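Esterase (Thermotoga maritima, PDB 3DOH) is a thermostable esterase that probably hydrolyses carboxylic ester bonds, pairing an immunoglobulin-like domain with an alpha/beta hydrolase domain. Local coordinates at residues V112-P117 against E127-K132; A24-Y29 against Y80-L85; N326-V331 against Y343-K348; P320-E325 against D357-W362. One frame throughout, in Å; residues are numbered along the deposited sequence.

Contact 1. Residues V112-P117 against E127-K132; sequences VSQLVP and EPFTSK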
# COMPACT_ATOMS: atom_id res chain seq x y z
N VAL A 112 6.51 -16.97 -27.16
CA VAL A 112 7.39 -17.24 -26.09
C VAL A 112 8.76 -16.77 -26.49
O VAL A 112 9.15 -16.91 -27.67
CB VAL A 112 7.48 -18.74 -25.86
CG1 VAL A 112 8.51 -19.09 -24.75
CG2 VAL A 112 6.14 -19.28 -25.51
N SER A 113 9.52 -16.25 -25.52
CA SER A 113 10.90 -15.90 -25.76
C SER A 113 11.90 -16.29 -24.70
O SER A 113 11.68 -16.13 -23.50
CB SER A 113 11.02 -14.42 -25.96
OG SER A 113 10.79 -14.14 -27.30
N GLN A 114 13.04 -16.75 -25.18
CA GLN A 114 14.24 -16.72 -24.39
C GLN A 114 14.95 -15.46 -24.74
O GLN A 114 15.32 -15.28 -25.87
CB GLN A 114 15.13 -17.88 -24.73
CG GLN A 114 16.29 -17.94 -23.83
CD GLN A 114 17.39 -18.67 -24.49
OE1 GLN A 114 17.17 -19.75 -25.00
NE2 GLN A 114 18.58 -18.07 -24.51
N LEU A 115 15.17 -14.60 -23.76
CA LEU A 115 15.56 -13.22 -24.03
C LEU A 115 17.05 -12.98 -24.03
O LEU A 115 17.54 -12.05 -24.68
CB LEU A 115 14.92 -12.32 -23.00
CG LEU A 115 13.41 -12.31 -23.02
CD1 LEU A 115 12.82 -11.66 -21.75
CD2 LEU A 115 12.97 -11.60 -24.26
N VAL A 116 17.76 -13.79 -23.26
CA VAL A 116 19.17 -13.63 -23.04
C VAL A 116 19.77 -14.98 -23.35
O VAL A 116 19.04 -16.00 -23.34
CB VAL A 116 19.46 -13.31 -21.58
CG1 VAL A 116 18.97 -11.91 -21.24
CG2 VAL A 116 18.88 -14.38 -20.65
N PRO A 117 21.08 -15.02 -23.60
CA PRO A 117 21.67 -16.32 -23.86
C PRO A 117 21.52 -17.16 -22.61
O PRO A 117 21.26 -16.60 -21.55
CB PRO A 117 23.14 -15.98 -24.16
CG PRO A 117 23.12 -14.53 -24.57
CD PRO A 117 22.09 -13.95 -23.67
N GLU A 127 21.50 -19.30 -27.90
CA GLU A 127 21.18 -17.91 -28.18
C GLU A 127 19.67 -17.65 -28.05
O GLU A 127 18.86 -18.57 -28.21
CB GLU A 127 21.74 -17.48 -29.56
CG GLU A 127 23.30 -17.44 -29.65
CD GLU A 127 23.96 -16.32 -28.79
OE1 GLU A 127 23.56 -15.15 -28.94
OE2 GLU A 127 24.88 -16.61 -27.98
N PRO A 128 19.30 -16.40 -27.70
CA PRO A 128 17.90 -15.95 -27.71
C PRO A 128 17.06 -16.42 -28.94
O PRO A 128 17.58 -16.48 -30.07
CB PRO A 128 18.04 -14.44 -27.71
CG PRO A 128 19.29 -14.18 -26.97
CD PRO A 128 20.21 -15.35 -27.22
N PHE A 129 15.80 -16.77 -28.71
CA PHE A 129 14.86 -17.11 -29.78
C PHE A 129 13.48 -16.61 -29.42
O PHE A 129 13.19 -16.33 -28.27
CB PHE A 129 14.82 -18.64 -30.04
CG PHE A 129 13.94 -19.40 -29.08
CD1 PHE A 129 12.54 -19.51 -29.30
CD2 PHE A 129 14.49 -19.97 -27.92
CE1 PHE A 129 11.74 -20.18 -28.41
CE2 PHE A 129 13.69 -20.62 -27.02
CZ PHE A 129 12.32 -20.75 -27.27
N THR A 130 12.60 -16.53 -30.41
CA THR A 130 11.22 -16.14 -30.19
C THR A 130 10.39 -17.00 -31.09
O THR A 130 10.84 -17.37 -32.16
CB THR A 130 10.99 -14.70 -30.56
OG1 THR A 130 11.93 -13.89 -29.86
CG2 THR A 130 9.59 -14.25 -30.18
N SER A 131 9.18 -17.33 -30.66
CA SER A 131 8.39 -18.38 -31.29
C SER A 131 6.94 -18.35 -30.82
O SER A 131 6.66 -18.14 -29.64
CB SER A 131 9.01 -19.75 -31.00
OG SER A 131 8.26 -20.79 -31.60
N LYS A 132 6.02 -18.57 -31.76
CA LYS A 132 4.67 -19.08 -31.43
C LYS A 132 4.84 -20.47 -30.79
O LYS A 132 5.95 -21.02 -30.78
CB LYS A 132 3.79 -19.14 -32.69
CG LYS A 132 3.17 -17.80 -33.14
CD LYS A 132 3.29 -17.66 -34.68
CE LYS A 132 2.38 -16.55 -35.33
NZ LYS A 132 2.48 -15.13 -34.74
O HOH W 1 14.23 -13.80 -28.25
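Gln114 and Phe129 face each other as a hydrogen-bonded antiparallel pair, Gln114 N giving its proton to Phe129 O at 3.1 Å while Phe129 N returns one to Gln114 O. The phenyl ring packs against this backbone: with CG lodged between the backbone N and the carbonyl carbon (chi1 81°), it swings back so that Gln114 N sits over one of its faces. Along the glutamine, CB touches Phe129 CE2 at 3.9 Å and CG carries the extended chain past the ring. CD comes to 4.0 Å from Glu127 O, with the amide plane nearly perpendicular to the phenyl. At the tip, OE1 is hydrogen-bonded to Tyr29 OH and NE2 to Val126 O, so both ends of this buried amide have partners. Strands 110-114 and 129-139, successive in the chain, are neighbours in the sheet of the immunoglobulin-like region. Cut back to an alanine, Gln114 would probably leave Tyr29 OH and Val126 O without their amide partner and bare part of the Phe129 ring. On the other face, Ser113 OG and Thr130 OG1 share a hydrogen bond of 2.8 Å, small hydroxyls suiting this close, non-hydrogen-bonded pair; a water also binds Thr130 OG1. Pro117 CG meets Pro128 CD at 4.0 Å, two rigid rings where one strand has ended and the other is about to begin. Leu115 packs against Leu115 of the second subunit.

Contact 2. Residues A24-Y29 against Y80-L85; sequences AVVIEY and YVVLEL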
# COMPACT_ATOMS: atom_id res chain seq x y z
N ALA A 24 1.67 -23.90 -17.81
CA ALA A 24 3.10 -23.89 -18.07
C ALA A 24 3.42 -23.88 -19.55
O ALA A 24 2.57 -24.15 -20.39
CB ALA A 24 3.77 -25.04 -17.37
N VAL A 25 4.64 -23.49 -19.87
CA VAL A 25 5.15 -23.56 -21.20
C VAL A 25 6.44 -24.36 -21.07
O VAL A 25 7.30 -24.04 -20.24
CB VAL A 25 5.42 -22.14 -21.75
CG1 VAL A 25 6.39 -22.19 -22.88
CG2 VAL A 25 4.12 -21.49 -22.19
N VAL A 26 6.54 -25.42 -21.86
CA VAL A 26 7.74 -26.26 -21.89
C VAL A 26 8.49 -26.14 -23.23
O VAL A 26 7.92 -26.38 -24.31
CB VAL A 26 7.40 -27.75 -21.64
CG1 VAL A 26 8.58 -28.63 -21.91
CG2 VAL A 26 6.92 -27.97 -20.21
N ILE A 27 9.77 -25.81 -23.16
CA ILE A 27 10.59 -25.66 -24.36
C ILE A 27 11.53 -26.84 -24.45
O ILE A 27 12.22 -27.13 -23.48
CB ILE A 27 11.42 -24.35 -24.33
CG1 ILE A 27 10.52 -23.13 -23.97
CG2 ILE A 27 12.22 -24.21 -25.65
CD1 ILE A 27 11.21 -21.92 -23.40
N GLU A 28 11.54 -27.54 -25.58
CA GLU A 28 12.51 -28.63 -25.81
C GLU A 28 13.69 -28.07 -26.58
O GLU A 28 13.57 -27.74 -27.77
CB GLU A 28 11.91 -29.84 -26.56
CG GLU A 28 12.95 -30.95 -26.81
CD GLU A 28 12.36 -32.30 -27.27
OE1 GLU A 28 11.46 -32.36 -28.14
OE2 GLU A 28 12.83 -33.33 -26.75
N TYR A 29 14.81 -27.95 -25.88
CA TYR A 29 16.05 -27.47 -26.45
C TYR A 29 16.83 -28.57 -27.19
O TYR A 29 16.66 -29.75 -26.88
CB TYR A 29 16.89 -26.86 -25.33
CG TYR A 29 16.46 -25.43 -25.02
CD1 TYR A 29 16.90 -24.37 -25.82
CD2 TYR A 29 15.60 -25.14 -23.95
CE1 TYR A 29 16.52 -23.05 -25.54
CE2 TYR A 29 15.22 -23.84 -23.66
CZ TYR A 29 15.68 -22.80 -24.46
OH TYR A 29 15.29 -21.49 -24.20
N TYR A 80 14.39 -30.35 -21.54
CA TYR A 80 13.14 -29.61 -21.36
C TYR A 80 13.28 -28.49 -20.36
O TYR A 80 13.77 -28.69 -19.23
CB TYR A 80 12.02 -30.55 -20.94
CG TYR A 80 11.70 -31.60 -21.95
CD1 TYR A 80 10.89 -31.30 -23.03
CD2 TYR A 80 12.20 -32.89 -21.83
CE1 TYR A 80 10.57 -32.25 -23.98
CE2 TYR A 80 11.89 -33.87 -22.79
CZ TYR A 80 11.06 -33.53 -23.86
OH TYR A 80 10.73 -34.43 -24.83
N VAL A 81 12.86 -27.30 -20.76
CA VAL A 81 12.79 -26.18 -19.84
C VAL A 81 11.32 -25.82 -19.61
O VAL A 81 10.55 -25.55 -20.56
CB VAL A 81 13.65 -24.99 -20.34
CG1 VAL A 81 13.28 -23.68 -19.62
CG2 VAL A 81 15.13 -25.32 -20.17
N VAL A 82 10.96 -25.86 -18.33
CA VAL A 82 9.65 -25.54 -17.86
C VAL A 82 9.59 -24.13 -17.34
O VAL A 82 10.38 -23.72 -16.49
CB VAL A 82 9.22 -26.48 -16.71
CG1 VAL A 82 7.87 -26.00 -16.05
CG2 VAL A 82 9.06 -27.89 -17.24
N LEU A 83 8.61 -23.40 -17.84
CA LEU A 83 8.31 -22.07 -17.38
C LEU A 83 6.94 -22.17 -16.77
O LEU A 83 5.96 -22.38 -17.48
CB LEU A 83 8.20 -21.12 -18.58
CG LEU A 83 9.40 -20.97 -19.52
CD1 LEU A 83 9.03 -20.00 -20.58
CD2 LEU A 83 10.64 -20.51 -18.76
N GLU A 84 6.84 -22.06 -15.45
CA GLU A 84 5.54 -22.13 -14.83
C GLU A 84 4.88 -20.75 -14.84
O GLU A 84 5.54 -19.73 -14.72
CB GLU A 84 5.70 -22.76 -13.44
CG GLU A 84 5.06 -22.00 -12.30
CD GLU A 84 4.44 -22.92 -11.26
OE1 GLU A 84 4.94 -24.06 -11.08
OE2 GLU A 84 3.42 -22.49 -10.66
N LEU A 85 3.57 -20.71 -14.99
CA LEU A 85 2.84 -19.43 -15.12
C LEU A 85 1.80 -19.17 -14.01
O LEU A 85 1.13 -20.09 -13.56
CB LEU A 85 2.17 -19.35 -16.50
CG LEU A 85 3.07 -19.78 -17.67
CD1 LEU A 85 2.19 -19.88 -18.89
CD2 LEU A 85 4.26 -18.82 -17.91
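Val81 O takes the proton of Ile27 N at 2.7 Å, nearly straight at 166°, and Val26 CA adds a CA-H...O contact to the same oxygen. Val81 N answers to Ile27 O, and two further bonds join Val25 and Leu83 in both directions, giving a regular antiparallel ladder in which each hydrogen-bonded pair alternates with a non-hydrogen-bonded one. Beta-branched Val25, Val26, Ile27, Val81 and Val82 suit such extended backbone and fill the middle of the ladder. On the face carrying Val25, Ile27, Val81 and Leu83, the CD1 methyl of Leu83 lies 4.1 Å from Val25 CG1 and 4.0 Å from Ile27 CD1, bridging two neighbours on the opposing strand. Tyr29 extends this greasy row: Val81 CB lies in plane at the edge of its ring, Val81 CG2 is 3.8 Å from Tyr29 CE2, and Ile27 CG2 lies over one face, while the Tyr29 hydroxyl is hydrogen-bonded to Gln114. On the other face Val26 reaches two ways, CG2 to Val82 CG2 at 3.7 Å and CG1 to Tyr80 CD1 at 3.7 Å. Glu28, its CG opposite the backbone N (chi1 179°), runs alongside Tyr80 in the same direction; its CB is 3.8 Å from Tyr80 CE1, and carboxylate and ring planes differ by 22°. The glutamate methylenes thus lie along the tyrosine ring, while its carboxylate suits a partly exposed position. Strand 19-29 is flanked by strand 8-16 on its far side and strand 80-85 by strand 53-64, while Val25 and Leu83 pack onto Val45 of strand 43-48, as across the interior of a beta sandwich.

Contact 3. Residues N326-V331 against Y343-K348; sequences NSRVLV and YTEYEK. With SO4 (sulfate ion), chain D.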
# COMPACT_ATOMS: atom_id res chain seq x y z
N ASN A 326 -34.73 -24.98 -5.19
CA ASN A 326 -34.68 -26.13 -6.03
C ASN A 326 -34.02 -27.37 -5.39
O ASN A 326 -34.51 -28.48 -5.56
CB ASN A 326 -33.96 -25.75 -7.29
CG ASN A 326 -34.88 -25.22 -8.36
OD1 ASN A 326 -35.38 -25.99 -9.16
ND2 ASN A 326 -35.10 -23.93 -8.39
N SER A 327 -32.92 -27.20 -4.66
CA SER A 327 -32.31 -28.32 -3.93
C SER A 327 -33.05 -28.59 -2.62
O SER A 327 -33.34 -29.74 -2.30
CB SER A 327 -30.85 -28.06 -3.61
OG SER A 327 -30.09 -28.26 -4.76
N ARG A 328 -33.34 -27.52 -1.87
CA ARG A 328 -34.07 -27.66 -0.60
C ARG A 328 -35.33 -28.48 -0.69
O ARG A 328 -35.59 -29.30 0.20
CB ARG A 328 -34.42 -26.31 0.03
CG ARG A 328 -33.25 -25.60 0.56
CD ARG A 328 -33.64 -24.24 0.80
NE ARG A 328 -32.53 -23.42 1.23
CZ ARG A 328 -32.66 -22.18 1.67
NH1 ARG A 328 -33.87 -21.63 1.78
NH2 ARG A 328 -31.58 -21.48 2.00
N VAL A 329 -36.10 -28.28 -1.76
CA VAL A 329 -37.33 -29.02 -1.87
C VAL A 329 -37.09 -30.53 -2.04
O VAL A 329 -37.73 -31.30 -1.35
CB VAL A 329 -38.35 -28.44 -2.90
CG1 VAL A 329 -37.80 -28.56 -4.34
CG2 VAL A 329 -39.67 -29.14 -2.76
N LEU A 330 -36.16 -30.95 -2.91
CA LEU A 330 -35.88 -32.37 -3.04
C LEU A 330 -35.34 -32.94 -1.73
O LEU A 330 -35.78 -33.99 -1.25
CB LEU A 330 -34.88 -32.65 -4.17
CG LEU A 330 -35.24 -32.53 -5.66
CD1 LEU A 330 -36.73 -32.68 -5.96
CD2 LEU A 330 -34.74 -31.22 -6.20
N VAL A 331 -34.39 -32.22 -1.13
CA VAL A 331 -33.77 -32.71 0.10
C VAL A 331 -34.80 -32.90 1.22
O VAL A 331 -34.82 -33.95 1.88
CB VAL A 331 -32.64 -31.81 0.59
CG1 VAL A 331 -32.16 -32.28 1.89
CG2 VAL A 331 -31.52 -31.82 -0.39
N TYR A 343 -26.73 -33.02 2.51
CA TYR A 343 -26.96 -31.69 2.00
C TYR A 343 -26.06 -30.71 2.70
O TYR A 343 -26.18 -30.49 3.92
CB TYR A 343 -28.42 -31.26 2.20
CG TYR A 343 -28.75 -29.96 1.53
CD1 TYR A 343 -28.45 -29.73 0.18
CD2 TYR A 343 -29.39 -28.96 2.23
CE1 TYR A 343 -28.75 -28.51 -0.43
CE2 TYR A 343 -29.72 -27.76 1.65
CZ TYR A 343 -29.41 -27.52 0.33
OH TYR A 343 -29.75 -26.27 -0.22
N THR A 344 -25.17 -30.14 1.89
CA THR A 344 -24.32 -29.03 2.23
C THR A 344 -24.85 -27.86 1.40
O THR A 344 -24.85 -27.94 0.18
CB THR A 344 -22.91 -29.37 1.76
OG1 THR A 344 -22.51 -30.59 2.36
CG2 THR A 344 -21.93 -28.27 2.14
N GLU A 345 -25.31 -26.80 2.06
CA GLU A 345 -25.74 -25.57 1.38
C GLU A 345 -24.83 -24.44 1.78
O GLU A 345 -24.92 -23.94 2.92
CB GLU A 345 -27.16 -25.21 1.73
CG GLU A 345 -27.68 -23.97 1.02
CD GLU A 345 -29.06 -23.54 1.53
OE1 GLU A 345 -30.02 -24.35 1.52
OE2 GLU A 345 -29.20 -22.37 1.96
N TYR A 346 -23.98 -24.04 0.85
CA TYR A 346 -23.08 -22.92 1.01
C TYR A 346 -23.79 -21.60 1.38
O TYR A 346 -24.59 -21.08 0.60
CB TYR A 346 -22.22 -22.73 -0.27
CG TYR A 346 -21.41 -23.96 -0.65
CD1 TYR A 346 -20.32 -24.34 0.13
CD2 TYR A 346 -21.73 -24.72 -1.77
CE1 TYR A 346 -19.56 -25.47 -0.18
CE2 TYR A 346 -20.98 -25.86 -2.11
CZ TYR A 346 -19.88 -26.22 -1.30
OH TYR A 346 -19.12 -27.32 -1.57
N GLU A 347 -23.47 -21.09 2.58
CA GLU A 347 -23.98 -19.80 3.09
C GLU A 347 -23.78 -18.62 2.12
O GLU A 347 -22.73 -18.51 1.46
CB GLU A 347 -23.25 -19.41 4.36
CG GLU A 347 -23.60 -20.14 5.61
CD GLU A 347 -22.78 -19.59 6.80
OE1 GLU A 347 -21.56 -19.93 6.89
OE2 GLU A 347 -23.34 -18.80 7.64
N LYS A 348 -24.77 -17.72 2.12
CA LYS A 348 -24.68 -16.41 1.46
C LYS A 348 -23.34 -15.78 1.72
O LYS A 348 -22.90 -15.73 2.87
CB LYS A 348 -25.75 -15.48 1.99
CG LYS A 348 -25.69 -14.07 1.41
CD LYS A 348 -26.98 -13.30 1.59
CE LYS A 348 -26.85 -11.93 0.96
NZ LYS A 348 -27.04 -12.03 -0.50
S SO4 D . -27.60 -17.63 4.88
O1 SO4 D . -27.35 -18.31 6.18
O2 SO4 D . -28.97 -17.26 4.56
O3 SO4 D . -27.08 -18.48 3.80
O4 SO4 D . -26.95 -16.33 4.92
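Within the beta-alpha-beta unit made of strand 311-316, helix 325-336 and strand 341-346, Arg328 of the helix and Glu345 of the last strand form a side-on salt bridge. Arg328 NE donates to Glu345 OE1 at 2.7 Å and NH2 to OE2 at 2.5 Å, each oxygen being met on its syn side. Guanidinium and carboxylate are nearly coplanar, 18° apart, and the paired bonds hold both groups against rotation. Tyr343 OH donates a third bond, 2.6 Å, to the anti side of Glu345 OE1; three donors around a buried carboxylate would probably favour its ionised form. The tyrosine suits its place by joining that polar end to an apolar ring: Val331 CG2 lies over one face, 4.1 Å from the ring centroid, and Ser327 CB reaches Tyr343 CE1 at 3.8 Å. Beyond the strand, Lys348 N donates to O3 of a sulfate, probably from the crystallisation liquor, at 3.0 Å; Arg207 of the fourth subunit binds the same ion. Pro206 of that subunit packs on Arg328. A helix laid antiparallel across the strand that follows it, with Val331, Tyr343 and the salt bridge between, is the second half of a beta-alpha-beta crossover, as in the alpha/beta hydrolase fold; 341-346 is one of the sheet's two outermost strands within this chain.

Contact 4. Residues P320-E325 against D357-W362; sequences PVVPVE and DPHGSW. With SO4 (sulfate ion), chain C.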
# COMPACT_ATOMS: atom_id res chain seq x y z
N PRO A 320 -27.84 -16.97 -7.93
CA PRO A 320 -28.78 -16.08 -8.61
C PRO A 320 -29.33 -16.64 -9.94
O PRO A 320 -30.19 -16.00 -10.56
CB PRO A 320 -27.92 -14.86 -8.91
CG PRO A 320 -26.59 -15.43 -9.19
CD PRO A 320 -26.45 -16.66 -8.30
N VAL A 321 -28.81 -17.79 -10.37
CA VAL A 321 -29.23 -18.43 -11.62
C VAL A 321 -30.26 -19.55 -11.34
O VAL A 321 -31.32 -19.59 -11.97
CB VAL A 321 -27.99 -19.06 -12.38
CG1 VAL A 321 -28.41 -19.85 -13.64
CG2 VAL A 321 -26.95 -18.00 -12.68
N VAL A 322 -29.92 -20.44 -10.39
CA VAL A 322 -30.75 -21.55 -10.02
C VAL A 322 -31.08 -21.45 -8.53
O VAL A 322 -30.25 -21.77 -7.68
CB VAL A 322 -30.04 -22.89 -10.28
CG1 VAL A 322 -30.87 -24.06 -9.71
CG2 VAL A 322 -29.75 -23.10 -11.80
N PRO A 323 -32.31 -21.00 -8.20
CA PRO A 323 -32.76 -20.73 -6.82
C PRO A 323 -32.39 -21.92 -5.93
O PRO A 323 -32.53 -23.07 -6.37
CB PRO A 323 -34.29 -20.68 -6.95
CG PRO A 323 -34.61 -20.54 -8.40
CD PRO A 323 -33.37 -20.78 -9.21
N VAL A 324 -31.91 -21.66 -4.72
CA VAL A 324 -31.42 -22.76 -3.86
C VAL A 324 -32.62 -23.63 -3.44
O VAL A 324 -32.48 -24.83 -3.11
CB VAL A 324 -30.65 -22.20 -2.63
CG1 VAL A 324 -31.55 -21.28 -1.77
CG2 VAL A 324 -30.05 -23.31 -1.76
N GLU A 325 -33.82 -23.02 -3.48
CA GLU A 325 -35.05 -23.73 -3.11
C GLU A 325 -35.22 -25.01 -3.95
O GLU A 325 -35.77 -26.00 -3.50
CB GLU A 325 -36.25 -22.79 -3.21
CG GLU A 325 -37.61 -23.48 -3.18
CD GLU A 325 -38.12 -23.72 -1.74
OE1 GLU A 325 -37.30 -24.07 -0.82
OE2 GLU A 325 -39.36 -23.56 -1.54
N ASP A 357 -18.20 -16.76 -8.39
CA ASP A 357 -19.59 -16.49 -8.71
C ASP A 357 -20.48 -17.47 -7.88
O ASP A 357 -20.20 -18.68 -7.88
CB ASP A 357 -19.76 -16.71 -10.22
CG ASP A 357 -21.19 -16.42 -10.71
OD1 ASP A 357 -22.17 -17.09 -10.24
OD2 ASP A 357 -21.31 -15.50 -11.58
N PRO A 358 -21.54 -16.98 -7.16
CA PRO A 358 -22.25 -17.99 -6.33
C PRO A 358 -22.96 -19.09 -7.12
O PRO A 358 -23.38 -20.06 -6.54
CB PRO A 358 -23.23 -17.16 -5.45
CG PRO A 358 -23.24 -15.83 -5.97
CD PRO A 358 -22.12 -15.63 -7.00
N HIS A 359 -23.11 -18.97 -8.42
CA HIS A 359 -23.70 -20.07 -9.17
C HIS A 359 -22.73 -21.27 -9.27
O HIS A 359 -23.18 -22.44 -9.23
CB HIS A 359 -24.22 -19.61 -10.54
CG HIS A 359 -24.81 -20.72 -11.35
ND1 HIS A 359 -25.69 -21.63 -10.82
CD2 HIS A 359 -24.63 -21.07 -12.65
CE1 HIS A 359 -26.03 -22.51 -11.76
NE2 HIS A 359 -25.41 -22.18 -12.87
N GLY A 360 -21.43 -21.00 -9.35
CA GLY A 360 -20.42 -22.05 -9.46
C GLY A 360 -20.19 -22.95 -8.25
O GLY A 360 -19.05 -23.31 -7.96
N SER A 361 -21.24 -23.36 -7.57
CA SER A 361 -21.05 -24.14 -6.35
C SER A 361 -20.39 -25.48 -6.61
O SER A 361 -20.07 -26.21 -5.67
CB SER A 361 -22.36 -24.30 -5.57
OG SER A 361 -23.43 -24.67 -6.42
N TRP A 362 -20.18 -25.81 -7.89
CA TRP A 362 -19.53 -27.07 -8.22
C TRP A 362 -18.03 -27.00 -7.86
O TRP A 362 -17.37 -28.03 -7.60
CB TRP A 362 -19.73 -27.41 -9.68
CG TRP A 362 -19.40 -26.28 -10.64
CD1 TRP A 362 -18.16 -25.97 -11.16
CD2 TRP A 362 -20.32 -25.33 -11.23
NE1 TRP A 362 -18.26 -24.88 -12.02
CE2 TRP A 362 -19.57 -24.48 -12.08
CE3 TRP A 362 -21.70 -25.13 -11.12
CZ2 TRP A 362 -20.16 -23.43 -12.82
CZ3 TRP A 362 -22.29 -24.08 -11.86
CH2 TRP A 362 -21.52 -23.26 -12.71
S SO4 C . -24.51 -23.60 -16.53
O1 SO4 C . -24.72 -22.52 -17.49
O2 SO4 C . -23.11 -24.08 -16.72
O3 SO4 C . -25.55 -24.64 -16.75
O4 SO4 C . -24.69 -23.11 -15.18
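His359 presents one face of its imidazole to Val321, whose CB stands 3.7 Å above the ring plane, over its centre. The histidine probably belongs to the Ser-His-Asp triad of an alpha/beta hydrolase, with ND1 hydrogen-bonded to Asp319 and Ser271 OG within bonding range of NE2. The tight part is this Val321-His359 packing, with Trp362 of the histidine's own segment on the opposite ring face. Val321 CG2 reaches His359 CG at 3.7 Å, and Trp362 CZ3 lies 3.8 Å above the imidazole plane, toward its rim. With CG opposite the backbone N (chi1 179°), the histidine throws its ring across to the valine, and a compact branched side chain suits a flat partner. An alanine in place of His359 would probably leave Asp319 and Ser271 without the ring between them and open a gap between Val321 and Trp362. Pro320 CD makes a lighter, single contact with Pro358 CG at 4.1 Å, and Ile73 of the fourth subunit packs on Pro320. The solvent side is that of exposed Asp357, which begins a type I turn to Gly360 and makes an Asx turn, its OD1 accepting from His359 N at 2.8 Å and steadying the histidine's backbone. A sulfate, probably from the crystallisation liquor, is held also by Ala183 N and Ser271 OG. Sharing NE2 with Ser271 OG, sulfate O4 accepts its proton at 2.6 Å, in the ring plane.

Overall arrangement
Contacts 1 and 2 belong to the same sheet of the immunoglobulin-like region, their centres about 12 Å apart, and meet through Tyr29 and Gln114. Both are backbone ladders, but contact 2 is buried and mostly aliphatic, whereas contact 1 is partly buried, carries polar pairs and meets the second subunit. Contacts 3 and 4, with centres about 10 Å apart, lie in the hydrolase domain and touch where Val324 packs on Tyr343 and Glu345; here side chains, not backbones, bridge the segments. Contact 3 buries a salt bridge between helix and strand, while the partly buried contact 4 joins two loops around the probable triad. Both reach the fourth subunit. Contacts 2 and 3 lie about 44 Å apart between centres.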